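Local coordinates for putative protease (Parabacteroides distasonis ATCC 8503, PDB 3KD4), which is of unverified function but is probably an exported protease, at residues V468-E473 with D498-L503; E445-K450 with K454-I459. All blocks are in the same frame, centred on the assembly; numbering follows the deposited sequence.

Contact 1: V468-E473 with D498-L503; sequences VVRTIE and DNRVLL
Arg-500 lays the CG of its side chain over one face of the Arg-470 guanidinium, 3.5 Å above that plane and nearer the border of the group than its middle. The nearest atoms are Arg-470 NH1 and Arg-500 CG, 3.7 Å apart. The two flat ends do not stack: their planes stand 58° apart, and NH1 of Arg-470 comes to the edge of the Arg-500 group, with 4.4 Å between Arg-470 NH1 and Arg-500 NE. An arginine suits both places because its methylenes can pack against a neighbour while the charged end finds a carbonyl. Arg-470 NH2 donates to Trp-494 O, with the Trp-494 ring adding a cation-pi contact, and Arg-500 NH1 donates to Leu-394 O, which probably makes the like charges easier to bear. A bend at chi3 (74°) turns the Arg-470 head off the line of its methylenes; its NE is buried without a polar partner. Asn-499 lies roughly perpendicular to Arg-470, its CB 4.0 Å from Arg-470 NH2. Farther along, the Val-468 and Leu-502 side chains run antiparallel, side against side, with Val-468 CG2 and Leu-502 CD1 4.0 Å apart, two branched apolar residues suited to a buried seam. The arrangement is that of a beta-sheet face covered by a helix and the 3-10 turn after it, here within the DUF3858 region.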
loop_
_atom_site.group_PDB
_atom_site.type_symbol
_atom_site.label_atom_id
_atom_site.label_comp_id
_atom_site.label_asym_id
_atom_site.label_seq_id
_atom_site.Cartn_x
_atom_site.Cartn_y
_atom_site.Cartn_z
ATOM N N VAL A 468 -25.474 27.569 -5.332
ATOM C CA VAL A 468 -25.657 26.148 -5.536
ATOM C C VAL A 468 -24.865 25.405 -4.480
ATOM O O VAL A 468 -23.655 25.583 -4.416
ATOM C CB VAL A 468 -25.175 25.734 -6.939
ATOM C CG1 VAL A 468 -25.404 24.217 -7.151
ATOM C CG2 VAL A 468 -25.885 26.550 -8.003
ATOM N N VAL A 469 -25.519 24.572 -3.664
ATOM C CA VAL A 469 -24.781 23.756 -2.672
ATOM C C VAL A 469 -24.850 22.266 -3.049
ATOM O O VAL A 469 -25.930 21.703 -3.191
ATOM C CB VAL A 469 -25.289 23.970 -1.223
ATOM C CG1 VAL A 469 -24.464 23.149 -0.213
ATOM C CG2 VAL A 469 -25.287 25.460 -0.849
ATOM N N ARG A 470 -23.693 21.646 -3.235
ATOM C CA ARG A 470 -23.619 20.201 -3.458
ATOM C C ARG A 470 -23.007 19.538 -2.237
ATOM O O ARG A 470 -21.979 20.002 -1.758
ATOM C CB ARG A 470 -22.763 19.889 -4.688
ATOM C CG ARG A 470 -23.186 20.631 -5.966
ATOM C CD ARG A 470 -22.384 20.126 -7.129
ATOM N NE ARG A 470 -22.868 18.798 -7.489
ATOM C CZ ARG A 470 -22.112 17.786 -7.888
ATOM N NH1 ARG A 470 -20.797 17.895 -7.955
ATOM N NH2 ARG A 470 -22.694 16.647 -8.209
ATOM N N THR A 471 -23.642 18.470 -1.746
ATOM C CA THR A 471 -23.126 17.652 -0.658
ATOM C C THR A 471 -23.074 16.160 -1.019
ATOM O O THR A 471 -23.910 15.651 -1.812
ATOM C CB THR A 471 -23.978 17.805 0.629
ATOM O OG1 THR A 471 -25.211 17.093 0.470
ATOM C CG2 THR A 471 -24.288 19.282 0.902
ATOM N N ILE A 472 -22.065 15.464 -0.475
ATOM C CA ILE A 472 -22.008 14.002 -0.519
ATOM C C ILE A 472 -21.516 13.469 0.808
ATOM O O ILE A 472 -20.617 14.060 1.390
ATOM C CB ILE A 472 -21.151 13.474 -1.683
ATOM C CG1 ILE A 472 -21.122 11.922 -1.672
ATOM C CG2 ILE A 472 -19.717 14.108 -1.719
ATOM C CD1 ILE A 472 -20.540 11.310 -2.940
ATOM N N GLU A 473 -22.123 12.388 1.305
ATOM C CA GLU A 473 -21.555 11.659 2.425
ATOM C C GLU A 473 -21.531 10.187 2.064
ATOM O O GLU A 473 -22.498 9.665 1.492
ATOM C CB GLU A 473 -22.331 11.884 3.714
ATOM C CG GLU A 473 -23.768 11.432 3.630
ATOM C CD GLU A 473 -24.550 11.657 4.925
ATOM O OE1 GLU A 473 -24.362 12.718 5.578
ATOM O OE2 GLU A 473 -25.368 10.768 5.265
ATOM N N ASP A 498 -22.979 16.576 -16.000
ATOM C CA ASP A 498 -24.294 17.198 -16.205
ATOM C C ASP A 498 -24.879 17.713 -14.900
ATOM O O ASP A 498 -25.645 18.670 -14.886
ATOM C CB ASP A 498 -25.284 16.212 -16.826
ATOM C CG ASP A 498 -25.074 16.031 -18.290
ATOM O OD1 ASP A 498 -24.340 16.852 -18.873
ATOM O OD2 ASP A 498 -25.625 15.060 -18.857
ATOM N N ASN A 499 -24.518 17.088 -13.789
ATOM C CA ASN A 499 -25.106 17.481 -12.510
ATOM C C ASN A 499 -24.556 18.787 -11.990
ATOM O O ASN A 499 -25.054 19.315 -11.019
ATOM C CB ASN A 499 -24.957 16.333 -11.498
ATOM C CG ASN A 499 -25.670 15.071 -11.947
ATOM O OD1 ASN A 499 -26.550 15.126 -12.807
ATOM N ND2 ASN A 499 -25.349 13.933 -11.320
ATOM N N ARG A 500 -23.566 19.333 -12.683
ATOM C CA ARG A 500 -22.985 20.652 -12.358
ATOM C C ARG A 500 -23.367 21.752 -13.364
ATOM O O ARG A 500 -22.822 22.887 -13.318
ATOM C CB ARG A 500 -21.443 20.534 -12.279
ATOM C CG ARG A 500 -20.965 19.900 -11.015
ATOM C CD ARG A 500 -19.430 19.857 -10.906
ATOM N NE ARG A 500 -18.843 18.880 -11.818
ATOM C CZ ARG A 500 -18.215 19.166 -12.953
ATOM N NH1 ARG A 500 -18.017 20.407 -13.364
ATOM N NH2 ARG A 500 -17.746 18.189 -13.689
ATOM N N VAL A 501 -24.279 21.436 -14.277
ATOM C CA VAL A 501 -24.673 22.398 -15.285
ATOM C C VAL A 501 -25.855 23.238 -14.813
ATOM O O VAL A 501 -26.849 22.694 -14.315
ATOM C CB VAL A 501 -25.039 21.712 -16.606
ATOM C CG1 VAL A 501 -25.693 22.710 -17.567
ATOM C CG2 VAL A 501 -23.792 21.073 -17.214
ATOM N N LEU A 502 -25.737 24.544 -15.005
ATOM C CA LEU A 502 -26.867 25.478 -14.948
ATOM C C LEU A 502 -27.070 26.024 -16.365
ATOM O O LEU A 502 -26.111 26.380 -17.059
ATOM C CB LEU A 502 -26.610 26.652 -13.996
ATOM C CG LEU A 502 -26.392 26.355 -12.510
ATOM C CD1 LEU A 502 -26.096 27.705 -11.786
ATOM C CD2 LEU A 502 -27.592 25.638 -11.914
ATOM N N LEU A 503 -28.314 26.041 -16.800
ATOM C CA LEU A 503 -28.676 26.527 -18.127
ATOM C C LEU A 503 -29.406 27.847 -17.960
ATOM O O LEU A 503 -30.289 27.972 -17.107
ATOM C CB LEU A 503 -29.585 25.517 -18.836
ATOM C CG LEU A 503 -30.063 25.829 -20.244
ATOM C CD1 LEU A 503 -28.910 25.810 -21.281
ATOM C CD2 LEU A 503 -31.204 24.821 -20.597
#

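Contact 2: E445-K450 with K454-I459; sequences EQVISK and KVTRTI
Gln-446 O is gripped by Arg-457 N at 2.8 Å, the shortest of the four hydrogen bonds between 445-450 and 454-459, and also receives a CA-H...O contact from Thr-456 CA. Gln-446 N returns a bond to Arg-457 O, and Ile-448 and Val-455 form the next hydrogen-bonded pair, the bond from Ile-448 N to Val-455 O being nearly straight (170° at the hydrogen). On the face that carries both side chains of the first pair, the Gln-446 amide stacks on the Arg-457 guanidinium with planes 8° apart, and Gln-446 OE1 sits 3.5 Å over the guanidinium centre. Arg-457 reaches this place with CG anti to the backbone N (chi1 -175°) and a bend at chi3, while its NH1 donates to Asn-499 O. A leucine in its place would probably leave Asn-499 O without this donor and the Gln-446 amide without its flat partner. On the same face, beta-branched Ile-448 and Val-455 suit an extended backbone and pack closely, with 3.5 Å between Ile-448 CG2 and Val-455 CB. At the end of the pairing, the Glu-445 chain runs alongside Thr-458, its CG 3.6 Å from Thr-458 CG2. Backbone bonds thus set the register, whereas the side chains add stacking and apolar packing, a division consistent with an edge strand carrying polar residues.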
loop_
_atom_site.group_PDB
_atom_site.type_symbol
_atom_site.label_atom_id
_atom_site.label_comp_id
_atom_site.label_asym_id
_atom_site.label_seq_id
_atom_site.Cartn_x
_atom_site.Cartn_y
_atom_site.Cartn_z
ATOM N N GLU A 445 -34.771 20.870 -5.274
ATOM C CA GLU A 445 -33.644 20.171 -4.702
ATOM C C GLU A 445 -33.535 18.777 -5.298
ATOM O O GLU A 445 -34.535 18.109 -5.462
ATOM C CB GLU A 445 -33.767 20.059 -3.186
ATOM C CG GLU A 445 -32.488 19.474 -2.572
ATOM C CD GLU A 445 -32.555 19.243 -1.072
ATOM O OE1 GLU A 445 -33.590 19.559 -0.454
ATOM O OE2 GLU A 445 -31.542 18.741 -0.524
ATOM N N GLN A 446 -32.307 18.343 -5.578
ATOM C CA GLN A 446 -32.024 16.970 -6.063
ATOM C C GLN A 446 -31.322 16.178 -4.979
ATOM O O GLN A 446 -30.265 16.581 -4.513
ATOM C CB GLN A 446 -31.173 16.981 -7.338
ATOM C CG GLN A 446 -31.930 17.627 -8.531
ATOM C CD GLN A 446 -31.270 17.384 -9.868
ATOM O OE1 GLN A 446 -30.084 17.062 -9.951
ATOM N NE2 GLN A 446 -32.032 17.573 -10.929
ATOM N N VAL A 447 -31.951 15.080 -4.575
ATOM C CA VAL A 447 -31.471 14.225 -3.511
ATOM C C VAL A 447 -31.510 12.773 -3.967
ATOM O O VAL A 447 -32.495 12.322 -4.554
ATOM C CB VAL A 447 -32.309 14.302 -2.231
ATOM C CG1 VAL A 447 -31.638 13.441 -1.125
ATOM C CG2 VAL A 447 -32.454 15.740 -1.753
ATOM N N ILE A 448 -30.404 12.082 -3.747
ATOM C CA ILE A 448 -30.333 10.646 -3.904
ATOM C C ILE A 448 -29.867 10.075 -2.560
ATOM O O ILE A 448 -28.828 10.455 -2.019
ATOM C CB ILE A 448 -29.427 10.221 -5.084
ATOM C CG1 ILE A 448 -29.372 8.691 -5.146
ATOM C CG2 ILE A 448 -28.021 10.873 -4.968
ATOM C CD1 ILE A 448 -28.816 8.121 -6.430
ATOM N N SER A 449 -30.683 9.214 -1.991
ATOM C CA SER A 449 -30.434 8.695 -0.668
ATOM C C SER A 449 -30.400 7.174 -0.696
ATOM O O SER A 449 -31.311 6.527 -1.222
ATOM C CB SER A 449 -31.529 9.185 0.268
ATOM O OG SER A 449 -31.092 9.009 1.587
ATOM N N LYS A 450 -29.350 6.599 -0.135
ATOM C CA LYS A 450 -29.152 5.163 -0.177
ATOM C C LYS A 450 -28.765 4.724 1.210
ATOM O O LYS A 450 -28.510 5.559 2.081
ATOM C CB LYS A 450 -28.037 4.795 -1.176
ATOM C CG LYS A 450 -28.403 5.033 -2.648
ATOM C CD LYS A 450 -29.600 4.242 -3.141
ATOM C CE LYS A 450 -29.898 4.615 -4.577
ATOM N NZ LYS A 450 -31.075 3.922 -5.143
ATOM N N LYS A 454 -25.536 9.660 0.788
ATOM C CA LYS A 454 -26.523 10.590 0.241
ATOM C C LYS A 454 -25.786 11.676 -0.510
ATOM O O LYS A 454 -24.705 12.074 -0.109
ATOM C CB LYS A 454 -27.352 11.184 1.403
ATOM C CG LYS A 454 -28.389 12.242 1.020
ATOM C CD LYS A 454 -29.222 12.677 2.199
ATOM C CE LYS A 454 -28.461 13.614 3.131
ATOM N NZ LYS A 454 -29.391 14.178 4.232
ATOM N N VAL A 455 -26.371 12.125 -1.610
ATOM C CA VAL A 455 -25.857 13.249 -2.399
ATOM C C VAL A 455 -27.015 14.247 -2.565
ATOM O O VAL A 455 -28.144 13.848 -2.843
ATOM C CB VAL A 455 -25.344 12.820 -3.788
ATOM C CG1 VAL A 455 -25.023 14.032 -4.655
ATOM C CG2 VAL A 455 -24.122 11.910 -3.674
ATOM N N THR A 456 -26.752 15.533 -2.358
ATOM C CA THR A 456 -27.777 16.519 -2.573
ATOM C C THR A 456 -27.260 17.679 -3.384
ATOM O O THR A 456 -26.056 17.985 -3.382
ATOM C CB THR A 456 -28.329 17.100 -1.247
ATOM O OG1 THR A 456 -27.310 17.899 -0.654
ATOM C CG2 THR A 456 -28.837 15.989 -0.270
ATOM N N ARG A 457 -28.205 18.368 -4.021
ATOM C CA ARG A 457 -27.938 19.623 -4.694
ATOM C C ARG A 457 -29.109 20.563 -4.422
ATOM O O ARG A 457 -30.278 20.196 -4.629
ATOM C CB ARG A 457 -27.796 19.410 -6.195
ATOM C CG ARG A 457 -27.405 20.652 -6.928
ATOM C CD ARG A 457 -27.387 20.415 -8.415
ATOM N NE ARG A 457 -28.714 20.500 -9.003
ATOM C CZ ARG A 457 -28.970 20.394 -10.305
ATOM N NH1 ARG A 457 -27.986 20.166 -11.168
ATOM N NH2 ARG A 457 -30.214 20.542 -10.757
ATOM N N THR A 458 -28.802 21.758 -3.933
ATOM C CA THR A 458 -29.836 22.765 -3.770
ATOM C C THR A 458 -29.425 23.958 -4.606
ATOM O O THR A 458 -28.239 24.253 -4.733
ATOM C CB THR A 458 -29.983 23.213 -2.320
ATOM O OG1 THR A 458 -28.745 23.779 -1.911
ATOM C CG2 THR A 458 -30.310 22.066 -1.422
ATOM N N ILE A 459 -30.408 24.644 -5.184
ATOM C CA ILE A 459 -30.144 25.800 -6.040
ATOM C C ILE A 459 -31.077 26.894 -5.522
ATOM O O ILE A 459 -32.313 26.706 -5.494
ATOM C CB ILE A 459 -30.440 25.515 -7.507
ATOM C CG1 ILE A 459 -29.532 24.394 -8.049
ATOM C CG2 ILE A 459 -30.301 26.803 -8.314
ATOM C CD1 ILE A 459 -29.880 23.951 -9.512
#

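Read from the N terminus, contact 2 comes first: 445-450 carries strand 446-450, one of the two edge strands of a mixed sheet, and a short turn brings the chain back along 454-459 as a hairpin. The next turn leads to 468-473, the following strand of the same sheet, from which contact 1 opens. Its loop is longer, running through helix 481-495 before 498-503 comes back against a face of the sheet and passes into a small three-stranded sheet. The two loops therefore lie in series, neither enclosing the other. They meet where 454-459 pairs with 468-473, through Val-469 N to Thr-458 O and the Thr-471 and Thr-456 hydroxyls. Together they tie hairpin, helix and small sheet into one unit.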